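Local coordinates for protein oligoribonuclease (Colwellia psychrerythraea, PDB 6A4D) that probably hydrolyses very short RNA oligonucleotides as an exonuclease of the RNase H-like superfamily, and is bound here to a nitrophenyl ester of thymidine monophosphate, at residues Leu11-Thr19 with Ala163-Leu174; Ile33-Ala44 with Ser92-Val100. The protein carries 1 engineered substitution. One frame throughout, in Å; residues are numbered along the deposited sequence.

Contact 1: Leu11-Thr19 with Ala163-Leu174; sequences LIWLDLEMT and ALDAIKESIAEL. Engineered in segment 163-174: A166 (natural residue Asp). With 9RC (5'-O-[(S)-hydroxy(4-nitrophenoxy)phosphoryl]thymidine), chain D; 9RC (5'-O-[(S)-hydroxy(4-nitrophenoxy)phosphoryl]thymidine), chain C.
The indole of W13 lies beneath I171, whose CG1 sits over one face, 3.6 Å from the centroid of the W13 six-membered ring and 13° off its normal: a CH-pi contact. At the rim, in the ring plane, L174 CD2 meets W13 CH2 at 3.6 Å, while W13 CB rests against I167 CG2 at 3.6 Å. With CG beside its backbone N (chi1 -63°), W13 spreads along two turns of helix 163-174, and its NE1 is held by T36. I167 bridges to the next residue facing the helix, CG1 touching D15 CB at 3.5 Å. Beyond it the apolar packing gives way to acidic groups. D15 carries its carboxylate to the first turn of the helix, where D15 OD2 approaches A166 CB at 3.3 Å. A166 is an engineered replacement of an aspartate, so this end presents a methyl where the natural enzyme has a further acid. Next along the strand, E17 bends its chain at chi2 and takes a hydrogen bond through OE1 from the sugar hydroxyl OAK of the chain D ligand at 2.9 Å. M18 N donates to the same OAK, at 3.1 Å and almost straight, so the hydroxyl donates to E17 and accepts from M18. D15, E17, D115 and the lost aspartate are consistent with the acidic cluster of DEDD exonucleases. Strand 11-18 and helix 163-174 run at 135° to one another, 7.4 Å apart at closest approach. The strand is central in the sheet, bonded to strand 28-36 on one edge and 107-109 on the other; helix 137-147 reaches W13 and L174 through V137, and helix 112-122 packs on L14 and L16.

Contact 2: Ile33-Ala44 with Ser92-Val100; sequences IIITDSELNILA and SLAFVQEWV
A44 places its methyl over one face of the W99 indole, CB lying 3.7 Å from the centroid of the six-membered ring and 3.4 Å from W99 CZ2, in a CH-pi contact. F95 continues the tight side. Its CG is anti to the backbone N (chi1 177°), which sends the ring towards the strand, and its CE2 meets I35 CG1 at 3.6 Å while I33 CG2 touches the ring edge in plane. W99 CD1 stands over the F95 ring, offset toward its rim, so the two aromatic side chains pack on each other as well as on the strands. I33 CD1 reaches S92 CB at 3.6 Å; the hydroxyl of S92 is turned back to A88 O. Towards V96 the fit is less close, I33 CG2 and V96 CG1 being 4.1 Å apart, and at the other end L43 CB lies 3.9 Å from W99 CZ3. Replacing W99 with an alanine would probably open a gap beside A44 and leave one face of F95 without its neighbour. The connection between the strands stays clear of helix 92-99. D37 to L40 form a type I turn, with E39 and N41 exposed, and is held from within: N41 N bonds to D37 OD1 from above the carboxylate plane, and N41 ND2 meets the syn lone pair of D37 OD2 at 2.8 Å. S38 and L40 meet W147 of the second subunit. On the helix, A94, Q97 and E98 face solvent. L43 and A44 both face I35 in a classic beta bulge, which lets consecutive residues turn towards W99. A bulged hairpin with a helix laid on one face, while I34 points to helix 163-180 on the other, is the alpha/beta/alpha layering of an RNase H-like fold.

Overall arrangement
From the N terminus the chain lays down strand 11-18 first, then strand 28-36, and turns back into strand 42-50. Contact 2 closes the shorter loop, of 47 residues, when helix 85-99 returns to this hairpin. The chain then adds strands 107-109 and 134-136 and their helices before helix 163-180 closes contact 1 across 143 residues, so contact 2 is nested inside contact 1. Their centres lie about 13 Å apart. Adjacent strands join them directly, W13 N probably bonding to I34 O, and I12 CD1 packs on V100 CG1. The two helices thus hold opposite faces of one sheet, and both contacts also reach the second subunit.

Contact 1: Leu11-Thr19 with Ala163-Leu174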
loop_
_atom_site.group_PDB
_atom_site.type_symbol
_atom_site.label_atom_id
_atom_site.label_comp_id
_atom_site.label_asym_id
_atom_site.label_seq_id
_atom_site.Cartn_x
_atom_site.Cartn_y
_atom_site.Cartn_z
ATOM N N LEU A 11 -10.321 0.695 -13.510
ATOM C CA LEU A 11 -9.244 0.324 -12.650
ATOM C C LEU A 11 -8.041 -0.213 -13.435
ATOM O O LEU A 11 -8.197 -1.070 -14.302
ATOM C CB LEU A 11 -9.771 -0.698 -11.652
ATOM C CG LEU A 11 -10.865 -0.163 -10.764
ATOM C CD1 LEU A 11 -11.501 -1.370 -10.080
ATOM C CD2 LEU A 11 -10.294 0.871 -9.783
ATOM N N ILE A 12 -6.843 0.229 -13.043
ATOM C CA ILE A 12 -5.531 -0.325 -13.543
ATOM C C ILE A 12 -4.924 -1.350 -12.586
ATOM O O ILE A 12 -4.518 -1.017 -11.424
ATOM C CB ILE A 12 -4.510 0.796 -13.739
ATOM C CG1 ILE A 12 -5.096 1.895 -14.654
ATOM C CG2 ILE A 12 -3.242 0.210 -14.354
ATOM C CD1 ILE A 12 -4.135 3.038 -14.992
ATOM N N TRP A 13 -4.893 -2.598 -13.049
ATOM C CA TRP A 13 -4.335 -3.701 -12.326
ATOM C C TRP A 13 -2.943 -4.027 -12.851
ATOM O O TRP A 13 -2.740 -4.089 -14.040
ATOM C CB TRP A 13 -5.177 -4.941 -12.500
ATOM C CG TRP A 13 -6.514 -4.751 -11.946
ATOM C CD1 TRP A 13 -7.537 -4.053 -12.486
ATOM C CD2 TRP A 13 -6.964 -5.255 -10.734
ATOM N NE1 TRP A 13 -8.621 -4.100 -11.674
ATOM C CE2 TRP A 13 -8.309 -4.854 -10.591
ATOM C CE3 TRP A 13 -6.389 -6.067 -9.749
ATOM C CZ2 TRP A 13 -9.057 -5.153 -9.482
ATOM C CZ3 TRP A 13 -7.177 -6.397 -8.637
ATOM C CH2 TRP A 13 -8.480 -5.930 -8.519
ATOM N N LEU A 14 -1.986 -4.260 -11.969
ATOM C CA LEU A 14 -0.714 -4.738 -12.444
ATOM C C LEU A 14 -0.007 -5.693 -11.548
ATOM O O LEU A 14 -0.310 -5.852 -10.357
ATOM C CB LEU A 14 0.166 -3.570 -12.804
ATOM C CG LEU A 14 0.459 -2.505 -11.788
ATOM C CD1 LEU A 14 1.603 -2.959 -10.936
ATOM C CD2 LEU A 14 0.868 -1.220 -12.503
ATOM N N ASP A 15 0.963 -6.363 -12.131
ATOM C CA ASP A 15 1.818 -7.214 -11.347
ATOM C C ASP A 15 3.199 -7.132 -11.937
ATOM O O ASP A 15 3.337 -6.957 -13.135
ATOM C CB ASP A 15 1.285 -8.641 -11.329
ATOM C CG ASP A 15 2.181 -9.608 -10.527
ATOM O OD1 ASP A 15 2.419 -9.326 -9.325
ATOM O OD2 ASP A 15 2.641 -10.627 -11.122
ATOM N N LEU A 16 4.203 -7.245 -11.059
ATOM C CA LEU A 16 5.612 -7.151 -11.413
ATOM C C LEU A 16 6.351 -8.354 -10.863
ATOM O O LEU A 16 5.998 -8.895 -9.822
ATOM C CB LEU A 16 6.250 -5.926 -10.753
ATOM C CG LEU A 16 5.916 -4.509 -11.210
ATOM C CD1 LEU A 16 6.926 -3.494 -10.684
ATOM C CD2 LEU A 16 5.841 -4.365 -12.702
ATOM N N GLU A 17 7.412 -8.758 -11.552
ATOM C CA GLU A 17 8.404 -9.649 -10.961
ATOM C C GLU A 17 9.669 -8.822 -10.844
ATOM O O GLU A 17 9.916 -7.929 -11.677
ATOM C CB GLU A 17 8.598 -10.906 -11.802
ATOM C CG GLU A 17 7.349 -11.767 -12.047
ATOM C CD GLU A 17 6.510 -11.975 -10.795
ATOM O OE1 GLU A 17 7.087 -12.345 -9.750
ATOM O OE2 GLU A 17 5.279 -11.712 -10.831
ATOM N N MET A 18 10.429 -9.089 -9.787
ATOM C CA MET A 18 11.669 -8.394 -9.511
ATOM C C MET A 18 12.776 -9.429 -9.160
ATOM O O MET A 18 12.533 -10.627 -9.138
ATOM C CB MET A 18 11.437 -7.472 -8.345
ATOM C CG MET A 18 10.272 -6.532 -8.504
ATOM S SD MET A 18 8.648 -7.189 -8.027
ATOM C CE MET A 18 7.987 -5.777 -7.167
ATOM N N THR A 19 13.971 -8.949 -8.848
ATOM C CA THR A 19 15.119 -9.812 -8.493
ATOM C C THR A 19 15.213 -9.960 -7.011
ATOM O O THR A 19 16.142 -10.594 -6.502
ATOM C CB THR A 19 16.492 -9.222 -8.960
ATOM O OG1 THR A 19 16.604 -7.847 -8.538
ATOM C CG2 THR A 19 16.596 -9.298 -10.414
ATOM N N ALA A 163 2.937 -13.293 -15.061
ATOM C CA ALA A 163 2.515 -12.076 -14.384
ATOM C C ALA A 163 1.046 -11.813 -14.728
ATOM O O ALA A 163 0.313 -11.367 -13.843
ATOM C CB ALA A 163 3.389 -10.881 -14.732
ATOM N N LEU A 164 0.610 -12.118 -15.966
ATOM C CA LEU A 164 -0.795 -11.920 -16.346
ATOM C C LEU A 164 -1.746 -12.745 -15.505
ATOM O O LEU A 164 -2.862 -12.293 -15.213
ATOM C CB LEU A 164 -1.094 -12.252 -17.803
ATOM C CG LEU A 164 -1.112 -11.165 -18.882
ATOM C CD1 LEU A 164 -1.686 -11.756 -20.165
ATOM C CD2 LEU A 164 -1.909 -9.922 -18.559
ATOM N N ASP A 165 -1.316 -13.948 -15.148
ATOM C CA ASP A 165 -2.158 -14.863 -14.400
ATOM C C ASP A 165 -2.113 -14.560 -12.919
ATOM O O ASP A 165 -3.049 -14.867 -12.233
ATOM C CB ASP A 165 -1.789 -16.335 -14.665
ATOM C CG ASP A 165 -2.492 -16.892 -15.891
ATOM O OD1 ASP A 165 -3.615 -17.429 -15.765
ATOM O OD2 ASP A 165 -1.938 -16.779 -16.993
ATOM N N ALA A 166 -1.021 -14.005 -12.410
ATOM C CA ALA A 166 -1.066 -13.458 -11.078
ATOM C C ALA A 166 -2.163 -12.341 -10.977
ATOM O O ALA A 166 -2.927 -12.341 -10.034
ATOM C CB ALA A 166 0.296 -12.955 -10.674
ATOM N N ILE A 167 -2.248 -11.446 -11.971
ATOM C CA ILE A 167 -3.200 -10.342 -11.998
ATOM C C ILE A 167 -4.624 -10.861 -12.077
ATOM O O ILE A 167 -5.489 -10.340 -11.384
ATOM C CB ILE A 167 -3.023 -9.399 -13.218
ATOM C CG1 ILE A 167 -1.671 -8.685 -13.187
ATOM C CG2 ILE A 167 -4.128 -8.338 -13.265
ATOM C CD1 ILE A 167 -1.300 -8.003 -14.497
ATOM N N LYS A 168 -4.875 -11.853 -12.945
ATOM C CA LYS A 168 -6.226 -12.389 -13.127
ATOM C C LYS A 168 -6.651 -13.056 -11.869
ATOM O O LYS A 168 -7.828 -12.959 -11.471
ATOM C CB LYS A 168 -6.293 -13.373 -14.262
ATOM C CG LYS A 168 -6.077 -12.724 -15.623
ATOM C CD LYS A 168 -5.459 -13.718 -16.603
ATOM C CE LYS A 168 -5.692 -13.317 -18.049
ATOM N NZ LYS A 168 -4.923 -14.240 -18.913
ATOM N N GLU A 169 -5.694 -13.702 -11.219
ATOM C CA GLU A 169 -5.893 -14.187 -9.863
ATOM C C GLU A 169 -6.356 -13.171 -8.760
ATOM O O GLU A 169 -7.152 -13.502 -7.911
ATOM C CB GLU A 169 -4.616 -14.899 -9.390
ATOM C CG GLU A 169 -4.709 -16.414 -9.409
ATOM C CD GLU A 169 -3.466 -17.069 -8.843
ATOM O OE1 GLU A 169 -2.873 -17.877 -9.595
ATOM O OE2 GLU A 169 -3.093 -16.762 -7.665
ATOM N N SER A 170 -5.773 -11.987 -8.742
ATOM C CA SER A 170 -6.134 -10.933 -7.804
ATOM C C SER A 170 -7.551 -10.455 -8.086
ATOM O O SER A 170 -8.326 -10.269 -7.157
ATOM C CB SER A 170 -5.183 -9.712 -7.926
ATOM O OG SER A 170 -3.823 -10.121 -7.982
ATOM N N ILE A 171 -7.846 -10.244 -9.358
ATOM C CA ILE A 171 -9.170 -9.774 -9.837
ATOM C C ILE A 171 -10.196 -10.763 -9.390
ATOM O O ILE A 171 -11.237 -10.394 -8.791
ATOM C CB ILE A 171 -9.174 -9.650 -11.368
ATOM C CG1 ILE A 171 -8.211 -8.514 -11.782
ATOM C CG2 ILE A 171 -10.573 -9.340 -11.961
ATOM C CD1 ILE A 171 -8.121 -8.290 -13.265
ATOM N N ALA A 172 -9.867 -12.034 -9.616
ATOM C CA ALA A 172 -10.796 -13.079 -9.257
ATOM C C ALA A 172 -10.983 -13.106 -7.768
ATOM O O ALA A 172 -12.093 -13.299 -7.321
ATOM C CB ALA A 172 -10.342 -14.434 -9.800
ATOM N N GLU A 173 -9.921 -12.906 -6.995
ATOM C CA GLU A 173 -10.051 -12.898 -5.546
ATOM C C GLU A 173 -11.025 -11.794 -5.067
ATOM O O GLU A 173 -11.826 -12.013 -4.199
ATOM C CB GLU A 173 -8.698 -12.748 -4.847
ATOM C CG GLU A 173 -8.763 -12.802 -3.311
ATOM C CD GLU A 173 -7.395 -12.525 -2.653
ATOM O OE1 GLU A 173 -6.377 -12.444 -3.386
ATOM O OE2 GLU A 173 -7.343 -12.360 -1.399
ATOM N N LEU A 174 -10.932 -10.625 -5.662
ATOM C CA LEU A 174 -11.738 -9.480 -5.313
ATOM C C LEU A 174 -13.200 -9.678 -5.716
ATOM O O LEU A 174 -14.089 -9.232 -5.005
ATOM C CB LEU A 174 -11.162 -8.187 -5.902
ATOM C CG LEU A 174 -11.927 -6.896 -5.587
ATOM C CD1 LEU A 174 -11.978 -6.573 -4.103
ATOM C CD2 LEU A 174 -11.366 -5.720 -6.363
HETATM O OAJ 9RC D . 12.510 -12.460 -3.634
HETATM C CAE 9RC D . 11.391 -12.852 -3.308
HETATM N NAI 9RC D . 11.285 -13.879 -2.364
HETATM C CAL 9RC D . 10.054 -14.361 -1.960
HETATM O OAS 9RC D . 10.021 -15.284 -1.157
HETATM C CAT 9RC D . 8.890 -13.815 -2.480
HETATM C CAU 9RC D . 7.634 -14.303 -2.076
HETATM C CAF 9RC D . 9.016 -12.784 -3.397
HETATM N NAB 9RC D . 10.276 -12.293 -3.815
HETATM C CAA 9RC D . 10.405 -11.172 -4.817
HETATM O OAC 9RC D . 9.159 -10.477 -4.935
HETATM C CAD 9RC D . 10.728 -11.657 -6.213
HETATM C CAH 9RC D . 9.372 -11.711 -6.852
HETATM O OAK 9RC D . 9.411 -11.527 -8.254
HETATM C CAG 9RC D . 8.719 -10.525 -6.290
HETATM C CAR 9RC D . 7.157 -10.631 -6.444
HETATM O OAQ 9RC D . 6.539 -11.712 -5.663
HETATM P PAP 9RC D . 5.543 -12.849 -6.358
HETATM O OAO 9RC D . 4.253 -12.258 -6.835
HETATM O OAN 9RC D . 6.447 -13.407 -7.548
HETATM O OAM 9RC D . 5.356 -14.137 -5.418
HETATM C CAV 9RC D . 4.263 -14.527 -4.693
HETATM C CAW 9RC D . 4.561 -15.358 -3.608
HETATM C CAY 9RC D . 3.551 -15.843 -2.789
HETATM C CBA 9RC D . 2.225 -15.487 -3.052
HETATM N NBB 9RC D . 1.285 -15.977 -2.247
HETATM O OBD 9RC D . 0.729 -15.121 -1.164
HETATM O OBC 9RC D . 0.882 -17.411 -2.448
HETATM C CAZ 9RC D . 1.902 -14.658 -4.145
HETATM C CAX 9RC D . 2.920 -14.176 -4.971
HETATM O OAJ 9RC C . 6.652 -7.889 -0.079
HETATM C CAE 9RC C . 6.783 -9.004 0.431
HETATM N NAI 9RC C . 7.572 -9.144 1.561
HETATM C CAL 9RC C . 7.728 -10.400 2.163
HETATM O OAS 9RC C . 8.446 -10.472 3.166
HETATM C CAT 9RC C . 7.070 -11.520 1.631
HETATM C CAU 9RC C . 7.188 -12.793 2.213
HETATM C CAF 9RC C . 6.299 -11.351 0.495
HETATM N NAB 9RC C . 6.167 -10.073 -0.092
HETATM C CAA 9RC C . 5.373 -9.856 -1.303
HETATM O OAC 9RC C . 3.997 -9.958 -1.044
HETATM C CAD 9RC C . 5.650 -10.952 -2.300
HETATM C CAH 9RC C . 4.537 -10.746 -3.247
HETATM O OAK 9RC C . 4.989 -9.848 -4.226
HETATM C CAG 9RC C . 3.467 -10.109 -2.374
HETATM C CAR 9RC C . 2.341 -11.081 -2.246
HETATM O OAQ 9RC C . 1.460 -10.525 -1.283
HETATM P PAP 9RC C . 0.168 -11.337 -0.878
HETATM O OAO 9RC C . -0.669 -10.298 0.013
HETATM O OAN 9RC C . 0.626 -12.405 0.039
HETATM O OAM 9RC C . -0.339 -11.740 -2.301
HETATM C CAV 9RC C . -1.343 -12.471 -2.928
HETATM C CAW 9RC C . -1.385 -12.498 -4.369
HETATM C CAY 9RC C . -2.436 -13.192 -5.072
HETATM C CBA 9RC C . -3.447 -13.895 -4.345
HETATM N NBB 9RC C . -4.519 -14.601 -4.868
HETATM O OBD 9RC C . -4.963 -16.065 -4.305
HETATM O OBC 9RC C . -5.321 -13.984 -5.803
HETATM C CAZ 9RC C . -3.350 -13.844 -2.951
HETATM C CAX 9RC C . -2.347 -13.159 -2.226
#

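Contact 2: Ile33-Ala44 with Ser92-Val100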
loop_
_atom_site.group_PDB
_atom_site.type_symbol
_atom_site.label_atom_id
_atom_site.label_comp_id
_atom_site.label_asym_id
_atom_site.label_seq_id
_atom_site.Cartn_x
_atom_site.Cartn_y
_atom_site.Cartn_z
ATOM N N ILE A 33 -0.107 -5.647 -17.254
ATOM C CA ILE A 33 -1.167 -4.696 -16.871
ATOM C C ILE A 33 -2.517 -5.208 -17.405
ATOM O O ILE A 33 -2.617 -5.633 -18.554
ATOM C CB ILE A 33 -0.939 -3.260 -17.428
ATOM C CG1 ILE A 33 0.437 -2.690 -17.067
ATOM C CG2 ILE A 33 -2.059 -2.280 -16.998
ATOM C CD1 ILE A 33 0.863 -1.598 -18.035
ATOM N N ILE A 34 -3.559 -5.149 -16.580
ATOM C CA ILE A 34 -4.936 -5.391 -17.037
ATOM C C ILE A 34 -5.787 -4.211 -16.610
ATOM O O ILE A 34 -5.653 -3.682 -15.519
ATOM C CB ILE A 34 -5.454 -6.726 -16.489
ATOM C CG1 ILE A 34 -4.707 -7.840 -17.203
ATOM C CG2 ILE A 34 -6.972 -6.846 -16.651
ATOM C CD1 ILE A 34 -5.161 -9.245 -16.920
ATOM N N ILE A 35 -6.654 -3.784 -17.502
ATOM C CA ILE A 35 -7.644 -2.772 -17.225
ATOM C C ILE A 35 -8.992 -3.456 -17.042
ATOM O O ILE A 35 -9.354 -4.287 -17.861
ATOM C CB ILE A 35 -7.762 -1.831 -18.421
ATOM C CG1 ILE A 35 -6.373 -1.261 -18.785
ATOM C CG2 ILE A 35 -8.760 -0.722 -18.129
ATOM C CD1 ILE A 35 -5.921 -0.130 -17.883
ATOM N N THR A 36 -9.718 -3.113 -15.981
ATOM C CA THR A 36 -11.104 -3.604 -15.748
ATOM C C THR A 36 -11.967 -2.409 -15.601
ATOM O O THR A 36 -11.465 -1.325 -15.368
ATOM C CB THR A 36 -11.304 -4.380 -14.450
ATOM O OG1 THR A 36 -11.089 -3.514 -13.347
ATOM C CG2 THR A 36 -10.410 -5.530 -14.322
ATOM N N ASP A 37 -13.280 -2.578 -15.722
ATOM C CA ASP A 37 -14.181 -1.483 -15.336
ATOM C C ASP A 37 -14.340 -1.515 -13.813
ATOM O O ASP A 37 -13.804 -2.409 -13.103
ATOM C CB ASP A 37 -15.563 -1.590 -16.036
ATOM C CG ASP A 37 -16.318 -2.891 -15.717
ATOM O OD1 ASP A 37 -15.995 -3.569 -14.684
ATOM O OD2 ASP A 37 -17.241 -3.241 -16.509
ATOM N N SER A 38 -15.128 -0.593 -13.300
ATOM C CA SER A 38 -15.322 -0.527 -11.853
ATOM C C SER A 38 -16.058 -1.754 -11.300
ATOM O O SER A 38 -16.024 -1.989 -10.093
ATOM C CB SER A 38 -16.040 0.751 -11.474
ATOM O OG SER A 38 -17.348 0.682 -11.955
ATOM N N GLU A 39 -16.718 -2.527 -12.173
ATOM C CA GLU A 39 -17.448 -3.724 -11.764
ATOM C C GLU A 39 -16.634 -4.981 -12.036
ATOM O O GLU A 39 -17.153 -6.065 -11.981
ATOM C CB GLU A 39 -18.864 -3.753 -12.432
ATOM C CG GLU A 39 -19.786 -2.570 -12.054
ATOM C CD GLU A 39 -21.299 -2.814 -12.304
ATOM O OE1 GLU A 39 -21.672 -3.745 -13.050
ATOM O OE2 GLU A 39 -22.165 -2.090 -11.753
ATOM N N LEU A 40 -15.340 -4.814 -12.289
ATOM C CA LEU A 40 -14.316 -5.870 -12.436
ATOM C C LEU A 40 -14.353 -6.688 -13.715
ATOM O O LEU A 40 -13.720 -7.732 -13.812
ATOM C CB LEU A 40 -14.276 -6.789 -11.218
ATOM C CG LEU A 40 -14.161 -6.115 -9.860
ATOM C CD1 LEU A 40 -14.053 -7.219 -8.802
ATOM C CD2 LEU A 40 -13.004 -5.136 -9.800
ATOM N N ASN A 41 -15.050 -6.204 -14.715
ATOM C CA ASN A 41 -15.039 -6.850 -16.039
ATOM C C ASN A 41 -13.785 -6.442 -16.749
ATOM O O ASN A 41 -13.521 -5.248 -16.878
ATOM C CB ASN A 41 -16.222 -6.367 -16.900
ATOM C CG ASN A 41 -17.537 -6.730 -16.293
ATOM O OD1 ASN A 41 -17.725 -7.863 -15.928
ATOM N ND2 ASN A 41 -18.411 -5.748 -16.099
ATOM N N ILE A 42 -13.053 -7.414 -17.251
ATOM C CA ILE A 42 -11.781 -7.152 -17.904
ATOM C C ILE A 42 -12.017 -6.424 -19.222
ATOM O O ILE A 42 -12.678 -6.967 -20.043
ATOM C CB ILE A 42 -11.011 -8.483 -18.080
ATOM C CG1 ILE A 42 -10.552 -8.947 -16.702
ATOM C CG2 ILE A 42 -9.785 -8.310 -18.969
ATOM C CD1 ILE A 42 -9.988 -10.344 -16.641
ATOM N N LEU A 43 -11.573 -5.181 -19.370
ATOM C CA LEU A 43 -11.722 -4.422 -20.614
ATOM C C LEU A 43 -10.574 -4.597 -21.645
ATOM O O LEU A 43 -10.802 -4.413 -22.838
ATOM C CB LEU A 43 -11.821 -2.936 -20.370
ATOM C CG LEU A 43 -12.763 -2.425 -19.321
ATOM C CD1 LEU A 43 -12.644 -0.912 -19.232
ATOM C CD2 LEU A 43 -14.202 -2.862 -19.579
ATOM N N ALA A 44 -9.360 -4.885 -21.179
ATOM C CA ALA A 44 -8.165 -4.884 -22.036
ATOM C C ALA A 44 -6.962 -5.402 -21.274
ATOM O O ALA A 44 -6.761 -5.058 -20.102
ATOM C CB ALA A 44 -7.876 -3.495 -22.581
ATOM N N SER A 92 3.792 0.971 -21.675
ATOM C CA SER A 92 2.817 0.855 -20.545
ATOM C C SER A 92 2.038 2.138 -20.286
ATOM O O SER A 92 0.808 2.090 -20.117
ATOM C CB SER A 92 3.523 0.389 -19.302
ATOM O OG SER A 92 3.992 -0.933 -19.523
ATOM N N LEU A 93 2.729 3.273 -20.308
ATOM C CA LEU A 93 2.094 4.561 -20.119
ATOM C C LEU A 93 1.083 4.852 -21.215
ATOM O O LEU A 93 -0.049 5.218 -20.931
ATOM C CB LEU A 93 3.108 5.682 -20.065
ATOM C CG LEU A 93 2.520 7.057 -19.763
ATOM C CD1 LEU A 93 1.566 7.057 -18.558
ATOM C CD2 LEU A 93 3.633 8.093 -19.586
ATOM N N ALA A 94 1.489 4.641 -22.463
ATOM C CA ALA A 94 0.591 4.837 -23.623
ATOM C C ALA A 94 -0.639 3.957 -23.523
ATOM O O ALA A 94 -1.730 4.408 -23.805
ATOM C CB ALA A 94 1.321 4.537 -24.915
ATOM N N PHE A 95 -0.460 2.707 -23.125
ATOM C CA PHE A 95 -1.579 1.801 -22.905
ATOM C C PHE A 95 -2.589 2.269 -21.857
ATOM O O PHE A 95 -3.787 2.274 -22.126
ATOM C CB PHE A 95 -1.077 0.439 -22.515
ATOM C CG PHE A 95 -2.153 -0.537 -22.206
ATOM C CD1 PHE A 95 -2.945 -1.057 -23.226
ATOM C CD2 PHE A 95 -2.376 -0.971 -20.890
ATOM C CE1 PHE A 95 -3.931 -1.991 -22.958
ATOM C CE2 PHE A 95 -3.378 -1.905 -20.600
ATOM C CZ PHE A 95 -4.143 -2.428 -21.634
ATOM N N VAL A 96 -2.116 2.689 -20.679
ATOM C CA VAL A 96 -3.057 3.074 -19.659
ATOM C C VAL A 96 -3.691 4.408 -20.013
ATOM O O VAL A 96 -4.803 4.673 -19.572
ATOM C CB VAL A 96 -2.461 3.116 -18.229
ATOM C CG1 VAL A 96 -2.150 1.697 -17.789
ATOM C CG2 VAL A 96 -1.231 4.037 -18.136
ATOM N N GLN A 97 -2.983 5.260 -20.763
ATOM C CA GLN A 97 -3.539 6.569 -21.122
ATOM C C GLN A 97 -4.723 6.436 -22.073
ATOM O O GLN A 97 -5.585 7.297 -22.103
ATOM C CB GLN A 97 -2.504 7.459 -21.785
ATOM C CG GLN A 97 -1.691 8.225 -20.830
ATOM C CD GLN A 97 -0.464 8.721 -21.475
ATOM O OE1 GLN A 97 -0.086 8.231 -22.523
ATOM N NE2 GLN A 97 0.156 9.710 -20.877
ATOM N N GLU A 98 -4.678 5.387 -22.866
ATOM C CA GLU A 98 -5.757 4.996 -23.723
ATOM C C GLU A 98 -7.005 4.607 -22.951
ATOM O O GLU A 98 -8.081 4.878 -23.411
ATOM C CB GLU A 98 -5.328 3.818 -24.607
ATOM C CG GLU A 98 -6.412 3.292 -25.554
ATOM C CD GLU A 98 -5.834 2.615 -26.814
ATOM O OE1 GLU A 98 -6.057 1.397 -27.027
ATOM O OE2 GLU A 98 -5.140 3.297 -27.605
ATOM N N TRP A 99 -6.866 3.940 -21.801
ATOM C CA TRP A 99 -8.017 3.362 -21.108
ATOM C C TRP A 99 -8.550 4.142 -19.948
ATOM O O TRP A 99 -9.757 3.959 -19.613
ATOM C CB TRP A 99 -7.730 1.935 -20.714
ATOM C CG TRP A 99 -7.651 1.101 -21.872
ATOM C CD1 TRP A 99 -6.533 0.812 -22.617
ATOM C CD2 TRP A 99 -8.742 0.475 -22.521
ATOM N NE1 TRP A 99 -6.864 -0.004 -23.667
ATOM C CE2 TRP A 99 -8.219 -0.217 -23.644
ATOM C CE3 TRP A 99 -10.116 0.431 -22.274
ATOM C CZ2 TRP A 99 -9.023 -0.950 -24.511
ATOM C CZ3 TRP A 99 -10.932 -0.314 -23.148
ATOM C CH2 TRP A 99 -10.376 -0.988 -24.252
ATOM N N VAL A 100 -7.718 4.983 -19.300
ATOM C CA VAL A 100 -8.227 5.741 -18.154
ATOM C C VAL A 100 -7.579 7.090 -17.964
ATOM O O VAL A 100 -6.383 7.256 -18.202
ATOM C CB VAL A 100 -8.226 4.834 -16.867
ATOM C CG1 VAL A 100 -6.877 4.219 -16.616
ATOM C CG2 VAL A 100 -8.754 5.558 -15.632
#